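Local coordinates for protein tryptophan synthase alpha chain (Pyrococcus furiosus, PDB 2DZX) that cleaves indoleglycerol phosphate to indole and glyceraldehyde 3-phosphate, as the alpha subunit of tryptophan synthase in the last step of tryptophan biosynthesis, at residues Glu30-Ile35 against Ser79-Val84. The protein carries 2 engineered substitutions. Sequence-based numbering, arbitrary orientation.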
ATOM      1  N   GLU A  30      -9.739  10.230  -8.346  1.00 17.52           N
ATOM      2  CA  GLU A  30      -9.389  11.552  -8.845  1.00 18.38           C
ATOM      3  C   GLU A  30      -8.254  12.246  -8.081  1.00 17.91           C
ATOM      4  O   GLU A  30      -7.707  13.240  -8.562  1.00 17.76           O
ATOM      5  CB  GLU A  30     -10.631  12.455  -8.858  1.00 19.62           C
ATOM      6  CG  GLU A  30     -11.002  13.053  -7.505  1.00 24.56           C
ATOM      7  CD  GLU A  30     -12.249  13.931  -7.569  1.00 26.35           C
ATOM      8  OE1 GLU A  30     -13.374  13.394  -7.466  1.00 26.12           O
ATOM      9  OE2 GLU A  30     -12.100  15.162  -7.731  1.00 28.48           O
ATOM     10  N   TYR A  31      -7.894  11.734  -6.904  1.00 16.42           N
ATOM     11  CA  TYR A  31      -6.818  12.344  -6.119  1.00 15.68           C
ATOM     12  C   TYR A  31      -5.595  11.447  -6.022  1.00 15.09           C
ATOM     13  O   TYR A  31      -4.575  11.851  -5.464  1.00 14.90           O
ATOM     14  CB  TYR A  31      -7.251  12.615  -4.674  1.00 17.05           C
ATOM     15  CG  TYR A  31      -8.611  13.226  -4.474  1.00 18.59           C
ATOM     16  CD1 TYR A  31      -9.656  12.464  -3.964  1.00 20.58           C
ATOM     17  CD2 TYR A  31      -8.839  14.573  -4.735  1.00 19.58           C
ATOM     18  CE1 TYR A  31     -10.899  13.026  -3.709  1.00 22.46           C
ATOM     19  CE2 TYR A  31     -10.078  15.150  -4.486  1.00 23.25           C
ATOM     20  CZ  TYR A  31     -11.105  14.370  -3.970  1.00 24.88           C
ATOM     21  OH  TYR A  31     -12.334  14.932  -3.698  1.00 27.73           O
ATOM     22  N   ALA A  32      -5.695  10.237  -6.558  1.00 13.64           N
ATOM     23  CA  ALA A  32      -4.619   9.267  -6.446  1.00 12.71           C
ATOM     24  C   ALA A  32      -3.597   9.161  -7.562  1.00 12.87           C
ATOM     25  O   ALA A  32      -3.940   9.173  -8.738  1.00 14.75           O
ATOM     26  CB  ALA A  32      -5.226   7.890  -6.190  1.00 12.11           C
ATOM     27  N   GLY A  33      -2.333   9.034  -7.171  1.00 11.10           N
ATOM     28  CA  GLY A  33      -1.273   8.861  -8.146  1.00 11.43           C
ATOM     29  C   GLY A  33      -1.076   7.363  -8.349  1.00 12.19           C
ATOM     30  O   GLY A  33      -0.534   6.922  -9.359  1.00 11.59           O
ATOM     31  N   ALA A  34      -1.533   6.583  -7.370  1.00 11.60           N
ATOM     32  CA  ALA A  34      -1.442   5.122  -7.379  1.00 11.36           C
ATOM     33  C   ALA A  34      -2.280   4.619  -6.214  1.00 12.22           C
ATOM     34  O   ALA A  34      -2.670   5.403  -5.346  1.00 11.64           O
ATOM     35  CB  ALA A  34      -0.004   4.667  -7.208  1.00 10.57           C
ATOM     36  N   ILE A  35      -2.542   3.318  -6.178  1.00 12.24           N
ATOM     37  CA  ILE A  35      -3.352   2.756  -5.104  1.00 12.76           C
ATOM     38  C   ILE A  35      -2.838   1.441  -4.522  1.00 12.00           C
ATOM     39  O   ILE A  35      -2.433   0.545  -5.253  1.00 12.02           O
ATOM     40  CB  ILE A  35      -4.810   2.549  -5.587  1.00 12.83           C
ATOM     41  CG1 ILE A  35      -5.508   3.913  -5.707  1.00 11.76           C
ATOM     42  CG2 ILE A  35      -5.551   1.610  -4.648  1.00 12.47           C
ATOM     43  CD1 ILE A  35      -6.879   3.866  -6.377  1.00 12.22           C
ATOM     44  N   SER A  79     -10.929   2.981 -14.545  1.00 27.55           N
ATOM     45  CA  SER A  79      -9.668   3.687 -14.365  1.00 24.79           C
ATOM     46  C   SER A  79      -8.411   2.914 -14.707  1.00 23.44           C
ATOM     47  O   SER A  79      -8.409   1.690 -14.755  1.00 23.21           O
ATOM     48  CB  SER A  79      -9.567   4.175 -12.921  1.00 24.99           C
ATOM     49  OG  SER A  79      -8.298   4.743 -12.662  1.00 24.65           O
ATOM     50  N   SER A  80      -7.335   3.659 -14.931  1.00 22.55           N
ATOM     51  CA  SER A  80      -6.039   3.083 -15.253  1.00 22.62           C
ATOM     52  C   SER A  80      -4.992   3.446 -14.195  1.00 21.69           C
ATOM     53  O   SER A  80      -3.794   3.268 -14.418  1.00 23.97           O
ATOM     54  CB  SER A  80      -5.569   3.577 -16.621  1.00 23.72           C
ATOM     55  OG  SER A  80      -5.449   4.988 -16.628  1.00 25.77           O
ATOM     56  N   THR A  81      -5.435   3.961 -13.051  1.00 19.39           N
ATOM     57  CA  THR A  81      -4.507   4.324 -11.977  1.00 16.76           C
ATOM     58  C   THR A  81      -3.692   3.107 -11.526  1.00 15.41           C
ATOM     59  O   THR A  81      -4.247   2.039 -11.269  1.00 15.91           O
ATOM     60  CB  THR A  81      -5.258   4.880 -10.744  1.00 15.97           C
ATOM     61  OG1 THR A  81      -5.884   6.124 -11.086  1.00 13.43           O
ATOM     62  CG2 THR A  81      -4.292   5.093  -9.578  1.00 13.09           C
ATOM     63  N   PRO A  82      -2.363   3.253 -11.428  1.00 15.43           N
ATOM     64  CA  PRO A  82      -1.510   2.139 -11.001  1.00 14.46           C
ATOM     65  C   PRO A  82      -2.020   1.487  -9.715  1.00 14.25           C
ATOM     66  O   PRO A  82      -2.373   2.173  -8.754  1.00 13.18           O
ATOM     67  CB  PRO A  82      -0.153   2.807 -10.811  1.00 15.34           C
ATOM     68  CG  PRO A  82      -0.169   3.860 -11.885  1.00 15.26           C
ATOM     69  CD  PRO A  82      -1.553   4.442 -11.747  1.00 15.11           C
ATOM     70  N   ILE A  83      -2.066   0.159  -9.705  1.00 14.61           N
ATOM     71  CA  ILE A  83      -2.525  -0.567  -8.529  1.00 12.84           C
ATOM     72  C   ILE A  83      -1.477  -1.529  -7.989  1.00 12.48           C
ATOM     73  O   ILE A  83      -0.883  -2.312  -8.729  1.00 11.24           O
ATOM     74  CB  ILE A  83      -3.811  -1.342  -8.825  1.00 13.74           C
ATOM     75  CG1 ILE A  83      -4.979  -0.364  -8.914  1.00 11.78           C
ATOM     76  CG2 ILE A  83      -4.056  -2.387  -7.746  1.00 14.14           C
ATOM     77  CD1 ILE A  83      -6.302  -1.025  -9.143  1.00 13.10           C
ATOM     78  N   VAL A  84      -1.238  -1.440  -6.687  1.00 11.41           N
ATOM     79  CA  VAL A  84      -0.284  -2.309  -6.032  1.00 12.34           C
ATOM     80  C   VAL A  84      -1.044  -3.156  -5.025  1.00 14.04           C
ATOM     81  O   VAL A  84      -1.714  -2.642  -4.131  1.00 14.93           O
ATOM     82  CB  VAL A  84       0.812  -1.511  -5.281  1.00 12.55           C
ATOM     83  CG1 VAL A  84       1.653  -2.456  -4.438  1.00  9.97           C
ATOM     84  CG2 VAL A  84       1.692  -0.772  -6.271  1.00 10.59           C
TER
HETATM   85  O   HOH W   1      -3.991   8.560 -11.217  1.00 21.50           O
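Ile-35 and Ile-83 face each other as a parallel bridge pair, and the backbone of Ile-35 reaches to both neighbours of Ile-83: its N donates to Pro-82 O at 2.8 Å, and its O accepts from Val-84 N at 2.7 Å. The second of these bonds is almost straight (N-H...O 174°). A CA-H...O contact supplements each bond, from Ala-34 to Pro-82 O and from Ile-83 to Ile-35 O. The two isoleucines project to the same face of the sheet, towards Phe-75 of helix 67-78, yet they meet loosely, with Ile-35 CB 4.4 Å from Ile-83 CG1.

Tighter packing lies just before the bridge, where Thr-81 splits its two branches between different tasks. A chi1 of -66° puts OG1 beside the backbone N and turns CG2 anti to that N, where the methyl lies against the backbone of Gly-33 and Ala-34, 3.6 Å from Ala-34 CA. The hydroxyl OG1, on the other branch, is hydrogen-bonded to Asp-29 and also accepts from a water whose O lies 2.6 Å from Ala-32 O and donates to it too, so that one water bridges the two chains. Ser-79 OG shares the Asp-29 carboxylate and accepts from Thr-81 N (3.0 Å), an ST turn that probably helps to set the threonine. Next to it Pro-82 lays its CD 3.6 Å from Gly-33 O, with its CB beside the methyl of Ala-34.

Here two successive strands of a TIM barrel, 35-38 and 83-87, start side by side after helices 18-28 and 67-78, the parallel pairing expected of consecutive beta-alpha units. Directly after Ile-35 in strand 35-38 comes Glu-36, a catalytic proton acceptor whose side chain lies about 4 Å from that of Val-84.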